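Local coordinates for protein metallo-beta-lactamase (Chryseobacterium indologenes, PDB 3L6N) that hydrolyses the beta-lactam ring of penicillins, cephalosporins and carbapenems with a two-zinc active site, conferring resistance to these antibiotics, at residues N32-V37 and Y151-G156; V42-V47 and S86-K91; A71-H76 and F130-L135; N143-F148 and G157-S162. All blocks are in the same frame, centred on the assembly; numbering follows the deposited sequence. Where two conformers were deposited one is given.

Contact 1: residues N32-V37 and Y151-G156; sequences NSMYLV and YNVLDG
Met34 and Asp155 meet side by side, their side chains running past each other in opposite directions. The sulfur lies against the base of the aspartate, with Met34 SD 3.6 Å from Asp155 CB, while Met34 CG rests 3.8 Å from Asp155 OD2. A bend at the last torsion of the methionine (chi3 80°) turns its methyl aside to Val153, where Met34 CE touches Val153 CG1 at 3.9 Å. Further along, Leu36 and Tyr151 approach at a slant: Leu36 CD1 sits 3.8 Å from Tyr151 OH and about as far from CE1 and CZ, and the hydroxyl itself is hydrogen-bonded to Glu128. The two strands come from the facing sheets of the alpha-beta/beta-alpha sandwich of the metallo-beta-lactamase superfamily, 27-38 from one and 153-157 from the other. No direct hydrogen bond joins the two segments. At the end nearer the zinc site a water spans them instead, donating to Asn32 O and to Asp155 OD1, each at 2.8 Å. The buried carboxylate of Asp155 also takes a weak bond from Gly157 N at OD1; Phe45, Phe148 and Leu15 pack around the same layer.

Contact 2: residues V42-V47 and S86-K91; sequences VVLFDV and SFFNNK
Phe88 reaches from helix 86-90 to Val47 and Leu44, and its ring carries the whole contact. The tighter half is at Val47, whose CG1 lies 3.7 Å from Phe88 CE2 and 4.1 Å from Phe88 CZ. Here the two side chains point in opposite directions and overlap alongside one another. Leu44 touches less closely and runs roughly perpendicular to the phenylalanine: its CD1 stands 4.1 Å from both Phe88 CZ and Phe88 CE1. Both methyls come to the far end of the ring obliquely, so that CE1, CZ and CE2 make all the apolar touches. With CG turned away from its own carbonyl carbon (chi1 -59°), Phe88 extends from the helix into the interior. One face of its ring is covered from within the helix by Phe87, whose CD2 lies 3.5 Å above the plane, over the ring centre.

The other side of the helix is looser and more polar, and faces solvent at Asn90 and Lys91. Asn89 is nevertheless tied to Thr95 and Thr112, and Lys91 NZ to Gln55. Within the helix, Asn90 N bonds to Ser86 O at 2.8 Å.

Val47 follows strand 41-45 as the chain leaves the sheet, and its side chain is about 7 Å from that of the zinc ligand Asp80. Helix 86-90 thus packs on the outer side of the seven-stranded sheet, where Val72 of strand 69-73 and Tyr54 of helix 54-65 also touch both Val47 and Phe88.

Contact 3: residues A71-H76 and F130-L135; sequences AVFATH and FVVDFL. With ZN (zinc ion), chain B.
Phe73 and Phe130 point at each other from facing strands and meet as a T-shaped pair, the edge of Phe130 directed at the face of Phe73. The ring centroids are 5.0 Å apart and the planes stand at 89°. From CB, which leads toward the strand opposite, the first torsion of Phe73 (chi1 -77°) sets CG opposite the carbonyl carbon and carries the ring out to Phe130. Along one side of the ring CD2 comes first, 4.1 Å from Val132 CG2, the methyl approaching at a slant; CE2 follows, 3.8 Å from Phe130 CE1. On the other side CE1 is 3.7 Å from Phe130 CZ. At the tip, Phe73 CZ makes the closest touch, 3.6 Å from Phe130 CE1. Strands 69-73 and 128-133 belong to the two different sheets of the metallo-beta-lactamase sandwich, so this pair fills the interior between them. Phe45 joins the cluster, edge-to-face with Phe130, while Tyr96 stacks on Phe73. Past the end of strand 69-73 the chain runs on into the metal site: His76 NE2 binds a zinc ion at 2.1 Å, and His78, His139 and a water complete the coordination. Thr75, one residue earlier, hydrogen-bonds through OG1 to the buried carboxylate of Asp46.

Contact 4: residues N143-F148 and G157-S162; sequences NVVVWF and GCLVKS. With ZN (zinc ion), chain C.
This is a buried, mainly apolar contact beneath the zinc site of the metallo-beta-lactamase fold, between the chain entering strand 145-148 and the loop that follows strand 153-157. These neighbouring antiparallel strands belong to the five-stranded sheet, and Leu159 reaches from the loop to Asn143 and Val145, at the end of the strands nearer the metals. Its two methyls diverge: CD2 lies 3.8 Å from Val145 CG1, the two side chains meeting at a slant, while CD1 turns to Asn143. With CG anti to the backbone N (chi1 175°), the leucine extends toward the strand. Asn143 crosses it at about a right angle, and its OD1 comes 3.7 Å from Leu159 CD1 and 3.8 Å from Leu159 CB. That oxygen is not left to the leucine alone: it accepts a hydrogen bond from Thr140 N, and ND2 gives a weak one to Gly136 O, so the amide is tied to the loop carrying the zinc ligand His139.

The loop opposite folds as a type I beta turn from Gly157 to Val160, with Val160 N bonded to Gly157 O at 3.1 Å. Gly157 enters it with a positive phi of 58°, a backbone setting that favours glycine. Thr182, Ile183 and Leu186 of helix 179-189 also touch Leu159. Lys161, just beyond the turn, probably binds the beta-lactam substrate. The turn also presents the metal ligand Cys158 beside Leu159: its SG binds the second zinc ion at 2.2 Å, and Asp80, His200 and a water, whose oxygen is 2.1 Å from the same zinc, complete the site.

From the N terminus, strand 27-38 opens contact 1, whose loop does not close until 151-156 and contains both contact 2 and contact 3. Contact 2 starts on the next strand, 41-45, and closes at helix 86-90; contact 3 starts before that, at 71-76, and closes at 130-135, so these two cross. Contact 4 opens at 143-148, after contact 3 has closed, and crosses contact 1 by ending at 157-162. Contacts 1 and 3 join the two sheets face to face and touch through Leu36 and Phe130, whereas contact 2 ties a helix to the outer side of the first sheet. Contact 4 links the second sheet to its zinc-binding loop; a water bound to both zinc ions is common to contacts 3 and 4.

Contact 1: residues N32-V37 and Y151-G156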
loop_
_atom_site.group_PDB
_atom_site.type_symbol
_atom_site.label_atom_id
_atom_site.label_comp_id
_atom_site.label_asym_id
_atom_site.label_seq_id
_atom_site.Cartn_x
_atom_site.Cartn_y
_atom_site.Cartn_z
ATOM N N ASN A 32 0.641 5.531 -4.822
ATOM C CA ASN A 32 1.671 4.517 -5.043
ATOM C C ASN A 32 1.313 3.228 -4.339
ATOM O O ASN A 32 1.033 3.220 -3.143
ATOM C CB ASN A 32 3.011 5.024 -4.521
ATOM C CG ASN A 32 3.378 6.355 -5.100
ATOM O OD1 ASN A 32 3.376 6.535 -6.319
ATOM N ND2 ASN A 32 3.664 7.319 -4.229
ATOM N N SER A 33 1.280 2.150 -5.111
ATOM C CA SER A 33 1.034 0.811 -4.580
ATOM C C SER A 33 2.216 -0.055 -4.986
ATOM O O SER A 33 3.166 0.429 -5.613
ATOM C CB SER A 33 -0.295 0.265 -5.120
ATOM O OG SER A 33 -1.384 1.019 -4.580
ATOM N N MET A 34 2.191 -1.329 -4.602
ATOM C CA MET A 34 3.288 -2.222 -4.973
ATOM C C MET A 34 2.746 -3.560 -5.423
ATOM O O MET A 34 1.625 -3.936 -5.086
ATOM C CB MET A 34 4.247 -2.423 -3.787
ATOM C CG MET A 34 4.828 -1.126 -3.286
ATOM S SD MET A 34 6.229 -1.339 -2.177
ATOM C CE MET A 34 7.566 -1.656 -3.341
ATOM N N TYR A 35 3.551 -4.280 -6.192
ATOM C CA TYR A 35 3.299 -5.703 -6.358
ATOM C C TYR A 35 4.573 -6.520 -6.345
ATOM O O TYR A 35 5.640 -6.022 -6.662
ATOM C CB TYR A 35 2.421 -6.000 -7.586
ATOM C CG TYR A 35 3.027 -5.865 -8.975
ATOM C CD1 TYR A 35 3.916 -6.822 -9.482
ATOM C CD2 TYR A 35 2.636 -4.814 -9.821
ATOM C CE1 TYR A 35 4.431 -6.725 -10.803
ATOM C CE2 TYR A 35 3.148 -4.703 -11.108
ATOM C CZ TYR A 35 4.029 -5.650 -11.599
ATOM O OH TYR A 35 4.504 -5.533 -12.882
ATOM N N LEU A 36 4.451 -7.781 -5.954
ATOM C CA LEU A 36 5.623 -8.643 -5.807
ATOM C C LEU A 36 5.427 -9.903 -6.631
ATOM O O LEU A 36 4.461 -10.631 -6.434
ATOM C CB LEU A 36 5.827 -8.992 -4.326
ATOM C CG LEU A 36 7.003 -9.901 -3.938
ATOM C CD1 LEU A 36 8.340 -9.300 -4.302
ATOM C CD2 LEU A 36 6.919 -10.187 -2.432
ATOM N N VAL A 37 6.340 -10.138 -7.575
ATOM C CA VAL A 37 6.284 -11.342 -8.412
ATOM C C VAL A 37 6.862 -12.487 -7.593
ATOM O O VAL A 37 7.907 -12.324 -6.985
ATOM C CB VAL A 37 7.113 -11.174 -9.678
ATOM C CG1 VAL A 37 7.066 -12.441 -10.502
ATOM C CG2 VAL A 37 6.568 -10.000 -10.507
ATOM N N TYR A 151 14.754 -7.011 -0.137
ATOM C CA TYR A 151 14.828 -5.850 -1.023
ATOM C C TYR A 151 15.245 -4.569 -0.314
ATOM O O TYR A 151 15.573 -3.577 -0.967
ATOM C CB TYR A 151 13.472 -5.643 -1.717
ATOM C CG TYR A 151 13.066 -6.832 -2.548
ATOM C CD1 TYR A 151 12.343 -7.892 -1.990
ATOM C CD2 TYR A 151 13.420 -6.907 -3.890
ATOM C CE1 TYR A 151 11.981 -8.998 -2.752
ATOM C CE2 TYR A 151 13.061 -7.998 -4.659
ATOM C CZ TYR A 151 12.348 -9.038 -4.087
ATOM O OH TYR A 151 12.006 -10.123 -4.857
ATOM N N ASN A 152 15.220 -4.601 1.022
ATOM C CA ASN A 152 15.432 -3.419 1.866
ATOM C C ASN A 152 14.500 -2.268 1.510
ATOM O O ASN A 152 14.885 -1.108 1.529
ATOM C CB ASN A 152 16.904 -2.982 1.872
ATOM C CG ASN A 152 17.780 -3.922 2.683
ATOM O OD1 ASN A 152 17.337 -4.523 3.667
ATOM N ND2 ASN A 152 19.034 -4.050 2.274
ATOM N N VAL A 153 13.255 -2.620 1.197
ATOM C CA VAL A 153 12.252 -1.623 0.837
ATOM C C VAL A 153 11.115 -1.685 1.841
ATOM O O VAL A 153 10.644 -2.766 2.173
ATOM C CB VAL A 153 11.696 -1.873 -0.595
ATOM C CG1 VAL A 153 10.480 -0.993 -0.869
ATOM C CG2 VAL A 153 12.773 -1.634 -1.642
ATOM N N LEU A 154 10.699 -0.516 2.324
ATOM C CA LEU A 154 9.522 -0.422 3.173
ATOM C C LEU A 154 8.402 0.247 2.407
ATOM O O LEU A 154 8.574 1.353 1.899
ATOM C CB LEU A 154 9.804 0.402 4.427
ATOM C CG LEU A 154 8.632 0.438 5.413
ATOM C CD1 LEU A 154 8.496 -0.903 6.142
ATOM C CD2 LEU A 154 8.801 1.581 6.409
ATOM N N ASP A 155 7.258 -0.430 2.325
ATOM C CA ASP A 155 6.056 0.195 1.783
ATOM C C ASP A 155 5.416 0.940 2.939
ATOM O O ASP A 155 4.806 0.330 3.812
ATOM C CB ASP A 155 5.106 -0.873 1.229
ATOM C CG ASP A 155 3.881 -0.287 0.544
ATOM O OD1 ASP A 155 3.726 0.949 0.524
ATOM O OD2 ASP A 155 3.069 -1.098 0.039
ATOM N N GLY A 156 5.574 2.260 2.940
ATOM C CA GLY A 156 5.094 3.109 4.036
ATOM C C GLY A 156 3.602 3.348 4.006
ATOM O O GLY A 156 2.969 3.604 5.053
HETATM O O HOH W 1 2.129 2.962 -0.566
#

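Contact 2: residues V42-V47 and S86-K91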
loop_
_atom_site.group_PDB
_atom_site.type_symbol
_atom_site.label_atom_id
_atom_site.label_comp_id
_atom_site.label_asym_id
_atom_site.label_seq_id
_atom_site.Cartn_x
_atom_site.Cartn_y
_atom_site.Cartn_z
ATOM N N VAL A 42 1.469 -13.397 -8.543
ATOM C CA VAL A 42 1.786 -12.028 -8.128
ATOM C C VAL A 42 0.951 -11.606 -6.918
ATOM O O VAL A 42 -0.252 -11.878 -6.852
ATOM C CB VAL A 42 1.594 -11.060 -9.313
ATOM C CG1 VAL A 42 1.817 -9.617 -8.909
ATOM C CG2 VAL A 42 2.545 -11.442 -10.444
ATOM N N VAL A 43 1.605 -10.943 -5.970
ATOM C CA VAL A 43 0.928 -10.425 -4.778
ATOM C C VAL A 43 0.781 -8.910 -4.937
ATOM O O VAL A 43 1.782 -8.229 -5.147
ATOM C CB VAL A 43 1.758 -10.717 -3.511
ATOM C CG1 VAL A 43 1.049 -10.183 -2.283
ATOM C CG2 VAL A 43 1.988 -12.239 -3.370
ATOM N N LEU A 44 -0.451 -8.397 -4.853
ATOM C CA LEU A 44 -0.677 -6.938 -4.846
ATOM C C LEU A 44 -0.652 -6.416 -3.433
ATOM O O LEU A 44 -1.202 -7.046 -2.524
ATOM C CB LEU A 44 -2.044 -6.566 -5.432
ATOM C CG LEU A 44 -2.349 -6.967 -6.862
ATOM C CD1 LEU A 44 -3.686 -6.346 -7.245
ATOM C CD2 LEU A 44 -1.257 -6.493 -7.823
ATOM N N PHE A 45 -0.010 -5.259 -3.266
ATOM C CA PHE A 45 -0.080 -4.481 -2.039
ATOM C C PHE A 45 -0.804 -3.192 -2.343
ATOM O O PHE A 45 -0.224 -2.255 -2.894
ATOM C CB PHE A 45 1.319 -4.250 -1.455
ATOM C CG PHE A 45 1.998 -5.524 -1.068
ATOM C CD1 PHE A 45 2.818 -6.188 -1.970
ATOM C CD2 PHE A 45 1.767 -6.090 0.185
ATOM C CE1 PHE A 45 3.418 -7.394 -1.630
ATOM C CE2 PHE A 45 2.369 -7.293 0.536
ATOM C CZ PHE A 45 3.204 -7.942 -0.381
ATOM N N ASP A 46 -2.085 -3.195 -1.969
ATOM C CA ASP A 46 -3.066 -2.171 -2.339
ATOM C C ASP A 46 -3.410 -2.249 -3.812
ATOM O O ASP A 46 -2.679 -2.837 -4.607
ATOM C CB ASP A 46 -2.633 -0.781 -1.880
ATOM C CG ASP A 46 -2.441 -0.736 -0.388
ATOM O OD1 ASP A 46 -3.343 -1.240 0.305
ATOM O OD2 ASP A 46 -1.405 -0.213 0.083
ATOM N N VAL A 47 -4.555 -1.669 -4.155
ATOM C CA VAL A 47 -5.173 -1.873 -5.473
ATOM C C VAL A 47 -5.310 -0.544 -6.217
ATOM O O VAL A 47 -5.195 0.523 -5.592
ATOM C CB VAL A 47 -6.562 -2.546 -5.334
ATOM C CG1 VAL A 47 -6.442 -3.900 -4.639
ATOM C CG2 VAL A 47 -7.535 -1.648 -4.573
ATOM N N SER A 86 -14.345 -7.173 -3.220
ATOM C CA SER A 86 -15.259 -8.151 -3.820
ATOM C C SER A 86 -14.790 -8.569 -5.208
ATOM O O SER A 86 -14.983 -9.722 -5.613
ATOM C CB SER A 86 -16.711 -7.647 -3.857
ATOM O OG SER A 86 -16.913 -6.624 -4.818
ATOM N N PHE A 87 -14.147 -7.651 -5.921
ATOM C CA PHE A 87 -13.627 -7.968 -7.249
ATOM C C PHE A 87 -12.704 -9.178 -7.196
ATOM O O PHE A 87 -12.782 -10.073 -8.051
ATOM C CB PHE A 87 -12.872 -6.780 -7.836
ATOM C CG PHE A 87 -12.227 -7.075 -9.164
ATOM C CD1 PHE A 87 -12.919 -6.855 -10.350
ATOM C CD2 PHE A 87 -10.921 -7.561 -9.224
ATOM C CE1 PHE A 87 -12.319 -7.119 -11.580
ATOM C CE2 PHE A 87 -10.311 -7.839 -10.442
ATOM C CZ PHE A 87 -11.006 -7.611 -11.625
ATOM N N PHE A 88 -11.817 -9.186 -6.203
ATOM C CA PHE A 88 -10.851 -10.263 -6.044
ATOM C C PHE A 88 -11.460 -11.477 -5.358
ATOM O O PHE A 88 -11.232 -12.613 -5.790
ATOM C CB PHE A 88 -9.592 -9.754 -5.343
ATOM C CG PHE A 88 -8.931 -8.632 -6.080
ATOM C CD1 PHE A 88 -8.083 -8.897 -7.157
ATOM C CD2 PHE A 88 -9.181 -7.312 -5.730
ATOM C CE1 PHE A 88 -7.486 -7.865 -7.861
ATOM C CE2 PHE A 88 -8.577 -6.265 -6.435
ATOM C CZ PHE A 88 -7.725 -6.550 -7.492
ATOM N N ASN A 89 -12.271 -11.244 -4.326
ATOM C CA ASN A 89 -12.961 -12.343 -3.653
ATOM C C ASN A 89 -13.790 -13.173 -4.631
ATOM O O ASN A 89 -13.751 -14.404 -4.584
ATOM C CB ASN A 89 -13.852 -11.824 -2.519
ATOM C CG ASN A 89 -13.056 -11.211 -1.381
ATOM O OD1 ASN A 89 -11.861 -11.468 -1.227
ATOM N ND2 ASN A 89 -13.718 -10.387 -0.576
ATOM N N ASN A 90 -14.507 -12.491 -5.523
ATOM C CA ASN A 90 -15.388 -13.165 -6.490
ATOM C C ASN A 90 -14.619 -14.055 -7.453
ATOM O O ASN A 90 -15.132 -15.086 -7.901
ATOM C CB ASN A 90 -16.244 -12.159 -7.260
ATOM C CG ASN A 90 -17.332 -11.528 -6.394
ATOM O OD1 ASN A 90 -17.604 -11.980 -5.281
ATOM N ND2 ASN A 90 -17.963 -10.484 -6.915
ATOM N N LYS A 91 -13.373 -13.680 -7.725
ATOM C CA LYS A 91 -12.498 -14.464 -8.595
ATOM C C LYS A 91 -11.680 -15.524 -7.845
ATOM O O LYS A 91 -10.824 -16.187 -8.436
ATOM C CB LYS A 91 -11.569 -13.524 -9.378
ATOM C CG LYS A 91 -12.277 -12.624 -10.366
ATOM C CD LYS A 91 -11.331 -11.578 -10.916
ATOM C CE LYS A 91 -11.901 -10.926 -12.154
ATOM N NZ LYS A 91 -11.655 -11.745 -13.378
#

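Contact 3: residues A71-H76 and F130-L135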
loop_
_atom_site.group_PDB
_atom_site.type_symbol
_atom_site.label_atom_id
_atom_site.label_comp_id
_atom_site.label_asym_id
_atom_site.label_seq_id
_atom_site.Cartn_x
_atom_site.Cartn_y
_atom_site.Cartn_z
ATOM N N ALA A 71 -2.809 -13.022 -4.643
ATOM C CA ALA A 71 -3.100 -12.484 -3.313
ATOM C C ALA A 71 -3.140 -10.966 -3.363
ATOM O O ALA A 71 -2.407 -10.340 -4.149
ATOM C CB ALA A 71 -2.068 -12.951 -2.306
ATOM N N VAL A 72 -3.995 -10.378 -2.533
ATOM C CA VAL A 72 -4.079 -8.916 -2.425
ATOM C C VAL A 72 -4.017 -8.574 -0.949
ATOM O O VAL A 72 -4.831 -9.082 -0.163
ATOM C CB VAL A 72 -5.405 -8.396 -3.018
ATOM C CG1 VAL A 72 -5.553 -6.881 -2.799
ATOM C CG2 VAL A 72 -5.497 -8.737 -4.509
ATOM N N PHE A 73 -3.045 -7.747 -0.570
ATOM C CA PHE A 73 -2.917 -7.247 0.806
ATOM C C PHE A 73 -3.301 -5.771 0.863
ATOM O O PHE A 73 -2.815 -4.985 0.060
ATOM C CB PHE A 73 -1.475 -7.408 1.303
ATOM C CG PHE A 73 -1.115 -8.811 1.693
ATOM C CD1 PHE A 73 -0.921 -9.802 0.728
ATOM C CD2 PHE A 73 -0.940 -9.134 3.038
ATOM C CE1 PHE A 73 -0.576 -11.103 1.089
ATOM C CE2 PHE A 73 -0.592 -10.442 3.417
ATOM C CZ PHE A 73 -0.410 -11.427 2.434
ATOM N N ALA A 74 -4.154 -5.409 1.819
ATOM C CA ALA A 74 -4.573 -4.009 1.997
ATOM C C ALA A 74 -3.841 -3.390 3.167
ATOM O O ALA A 74 -3.766 -4.001 4.241
ATOM C CB ALA A 74 -6.090 -3.942 2.251
ATOM N N THR A 75 -3.309 -2.182 2.972
ATOM C CA THR A 75 -2.579 -1.508 4.045
ATOM C C THR A 75 -3.430 -0.536 4.872
ATOM O O THR A 75 -2.951 0.034 5.856
ATOM C CB THR A 75 -1.261 -0.839 3.581
ATOM O OG1 THR A 75 -1.558 0.239 2.688
ATOM C CG2 THR A 75 -0.339 -1.850 2.905
ATOM N N HIS A 76 -4.675 -0.333 4.445
ATOM C CA HIS A 76 -5.775 0.157 5.302
ATOM C C HIS A 76 -7.088 0.126 4.517
ATOM O O HIS A 76 -7.122 -0.415 3.397
ATOM C CB HIS A 76 -5.499 1.514 6.036
ATOM C CG HIS A 76 -5.319 2.714 5.152
ATOM N ND1 HIS A 76 -4.121 3.015 4.536
ATOM C CD2 HIS A 76 -6.147 3.751 4.888
ATOM C CE1 HIS A 76 -4.245 4.153 3.871
ATOM N NE2 HIS A 76 -5.464 4.619 4.068
ATOM N N PHE A 130 7.770 -11.293 3.156
ATOM C CA PHE A 130 7.519 -9.925 3.627
ATOM C C PHE A 130 6.858 -9.953 5.000
ATOM O O PHE A 130 6.420 -11.006 5.458
ATOM C CB PHE A 130 6.660 -9.144 2.610
ATOM C CG PHE A 130 5.414 -9.870 2.188
ATOM C CD1 PHE A 130 4.202 -9.630 2.831
ATOM C CD2 PHE A 130 5.451 -10.808 1.148
ATOM C CE1 PHE A 130 3.043 -10.307 2.444
ATOM C CE2 PHE A 130 4.305 -11.486 0.753
ATOM C CZ PHE A 130 3.094 -11.242 1.407
ATOM N N VAL A 131 6.816 -8.797 5.654
ATOM C CA VAL A 131 6.199 -8.669 6.974
ATOM C C VAL A 131 5.265 -7.465 6.942
ATOM O O VAL A 131 5.674 -6.385 6.547
ATOM C CB VAL A 131 7.258 -8.468 8.084
ATOM C CG1 VAL A 131 6.582 -8.287 9.465
ATOM C CG2 VAL A 131 8.244 -9.641 8.126
ATOM N N VAL A 132 4.023 -7.656 7.370
ATOM C CA VAL A 132 3.096 -6.537 7.529
ATOM C C VAL A 132 3.161 -6.110 8.992
ATOM O O VAL A 132 2.928 -6.931 9.881
ATOM C CB VAL A 132 1.655 -6.923 7.146
ATOM C CG1 VAL A 132 0.730 -5.711 7.295
ATOM C CG2 VAL A 132 1.603 -7.490 5.732
ATOM N N ASP A 133 3.503 -4.847 9.230
ATOM C CA ASP A 133 3.714 -4.339 10.592
ATOM C C ASP A 133 2.713 -3.250 10.961
ATOM O O ASP A 133 2.434 -2.351 10.161
ATOM C CB ASP A 133 5.120 -3.756 10.727
ATOM C CG ASP A 133 6.154 -4.779 11.178
ATOM O OD1 ASP A 133 7.278 -4.761 10.615
ATOM O OD2 ASP A 133 5.867 -5.573 12.100
ATOM N N PHE A 134 2.182 -3.326 12.178
ATOM C CA PHE A 134 1.417 -2.225 12.734
ATOM C C PHE A 134 2.297 -1.483 13.738
ATOM O O PHE A 134 2.680 -2.044 14.775
ATOM C CB PHE A 134 0.130 -2.714 13.400
ATOM C CG PHE A 134 -0.681 -1.607 13.989
ATOM C CD1 PHE A 134 -1.396 -0.756 13.160
ATOM C CD2 PHE A 134 -0.702 -1.390 15.363
ATOM C CE1 PHE A 134 -2.138 0.293 13.690
ATOM C CE2 PHE A 134 -1.438 -0.350 15.904
ATOM C CZ PHE A 134 -2.160 0.492 15.064
ATOM N N LEU A 135 2.624 -0.236 13.425
ATOM C CA LEU A 135 3.556 0.547 14.250
ATOM C C LEU A 135 2.822 1.544 15.139
ATOM O O LEU A 135 3.440 2.239 15.963
ATOM C CB LEU A 135 4.574 1.281 13.373
ATOM C CG LEU A 135 5.463 0.422 12.465
ATOM C CD1 LEU A 135 6.137 1.294 11.407
ATOM C CD2 LEU A 135 6.493 -0.365 13.278
HETATM ZN ZN ZN B . -6.115 6.548 3.561
HETATM O O HOH W 2 -5.710 6.839 1.717
#

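Contact 4: residues N143-F148 and G157-S162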
loop_
_atom_site.group_PDB
_atom_site.type_symbol
_atom_site.label_atom_id
_atom_site.label_comp_id
_atom_site.label_asym_id
_atom_site.label_seq_id
_atom_site.Cartn_x
_atom_site.Cartn_y
_atom_site.Cartn_z
ATOM N N ASN A 143 -3.735 1.879 9.773
ATOM C CA ASN A 143 -2.649 1.834 8.787
ATOM C C ASN A 143 -1.508 0.904 9.185
ATOM O O ASN A 143 -1.074 0.893 10.341
ATOM C CB ASN A 143 -2.146 3.231 8.359
ATOM C CG ASN A 143 -1.748 4.149 9.524
ATOM O OD1 ASN A 143 -1.734 5.363 9.344
ATOM N ND2 ASN A 143 -1.383 3.592 10.678
ATOM N N VAL A 144 -1.053 0.115 8.218
ATOM C CA VAL A 144 0.073 -0.793 8.410
ATOM C C VAL A 144 1.114 -0.526 7.327
ATOM O O VAL A 144 0.807 0.088 6.307
ATOM C CB VAL A 144 -0.355 -2.280 8.385
ATOM C CG1 VAL A 144 -1.202 -2.611 9.610
ATOM C CG2 VAL A 144 -1.115 -2.625 7.083
ATOM N N VAL A 145 2.338 -0.987 7.571
ATOM C CA VAL A 145 3.435 -0.883 6.609
ATOM C C VAL A 145 3.842 -2.295 6.183
ATOM O O VAL A 145 3.516 -3.269 6.864
ATOM C CB VAL A 145 4.657 -0.131 7.211
ATOM C CG1 VAL A 145 4.281 1.303 7.628
ATOM C CG2 VAL A 145 5.280 -0.917 8.404
ATOM N N VAL A 146 4.551 -2.407 5.061
ATOM C CA VAL A 146 5.016 -3.703 4.587
ATOM C C VAL A 146 6.518 -3.667 4.371
ATOM O O VAL A 146 7.036 -2.847 3.604
ATOM C CB VAL A 146 4.304 -4.165 3.282
ATOM C CG1 VAL A 146 4.665 -5.617 2.979
ATOM C CG2 VAL A 146 2.778 -4.028 3.421
ATOM N N TRP A 147 7.219 -4.551 5.082
ATOM C CA TRP A 147 8.677 -4.635 4.990
ATOM C C TRP A 147 9.084 -5.801 4.104
ATOM O O TRP A 147 8.575 -6.911 4.260
ATOM C CB TRP A 147 9.258 -4.816 6.402
ATOM C CG TRP A 147 10.749 -5.095 6.463
ATOM C CD1 TRP A 147 11.353 -6.188 7.018
ATOM C CD2 TRP A 147 11.804 -4.257 5.971
ATOM N NE1 TRP A 147 12.722 -6.086 6.895
ATOM C CE2 TRP A 147 13.025 -4.911 6.261
ATOM C CE3 TRP A 147 11.838 -3.017 5.324
ATOM C CZ2 TRP A 147 14.267 -4.368 5.912
ATOM C CZ3 TRP A 147 13.076 -2.474 4.977
ATOM C CH2 TRP A 147 14.271 -3.151 5.276
ATOM N N PHE A 148 9.998 -5.533 3.172
ATOM C CA PHE A 148 10.499 -6.534 2.234
ATOM C C PHE A 148 11.989 -6.774 2.501
ATOM O O PHE A 148 12.837 -6.089 1.928
ATOM C CB PHE A 148 10.281 -6.049 0.796
ATOM C CG PHE A 148 8.827 -5.863 0.435
ATOM C CD1 PHE A 148 8.221 -4.613 0.549
ATOM C CD2 PHE A 148 8.069 -6.942 -0.008
ATOM C CE1 PHE A 148 6.872 -4.441 0.217
ATOM C CE2 PHE A 148 6.710 -6.788 -0.337
ATOM C CZ PHE A 148 6.124 -5.526 -0.231
ATOM N N GLY A 157 3.026 3.265 2.806
ATOM C CA GLY A 157 1.631 3.619 2.609
ATOM C C GLY A 157 1.363 5.051 3.027
ATOM O O GLY A 157 2.271 5.887 3.092
ATOM N N CYS A 158 0.120 5.322 3.373
ATOM C CA CYS A 158 -0.304 6.695 3.544
ATOM C C CYS A 158 0.086 7.249 4.923
ATOM O O CYS A 158 -0.079 8.439 5.193
ATOM C CB CYS A 158 -1.793 6.805 3.209
ATOM S SG CYS A 158 -2.163 5.908 1.643
ATOM N N LEU A 159 0.651 6.382 5.765
ATOM C CA LEU A 159 1.302 6.798 7.014
ATOM C C LEU A 159 2.499 7.711 6.703
ATOM O O LEU A 159 2.820 8.619 7.477
ATOM C CB LEU A 159 1.761 5.557 7.783
ATOM C CG LEU A 159 2.573 5.737 9.075
ATOM C CD1 LEU A 159 1.721 6.426 10.155
ATOM C CD2 LEU A 159 3.071 4.386 9.549
ATOM N N VAL A 160 3.148 7.467 5.566
ATOM C CA VAL A 160 4.295 8.253 5.139
ATOM C C VAL A 160 3.908 9.210 4.022
ATOM O O VAL A 160 3.455 8.801 2.946
ATOM C CB VAL A 160 5.458 7.353 4.673
ATOM C CG1 VAL A 160 6.673 8.205 4.244
ATOM C CG2 VAL A 160 5.852 6.377 5.776
ATOM N N LYS A 161 4.081 10.498 4.290
ATOM C CA LYS A 161 3.891 11.539 3.286
ATOM C C LYS A 161 5.110 11.665 2.379
ATOM O O LYS A 161 6.236 11.451 2.825
ATOM C CB LYS A 161 3.642 12.895 3.965
ATOM C CG LYS A 161 2.458 12.911 4.936
ATOM C CD LYS A 161 1.143 12.565 4.245
ATOM C CE LYS A 161 0.789 13.558 3.155
ATOM N NZ LYS A 161 -0.377 13.115 2.334
ATOM N N SER A 162 4.871 12.043 1.125
ATOM C CA SER A 162 5.929 12.281 0.143
ATOM C C SER A 162 6.670 13.569 0.458
ATOM O O SER A 162 6.060 14.546 0.903
ATOM C CB SER A 162 5.320 12.412 -1.255
ATOM O OG SER A 162 6.274 12.807 -2.228
HETATM ZN ZN ZN C . -3.893 6.895 0.702
HETATM O O HOH W 2 -5.710 6.839 1.717
#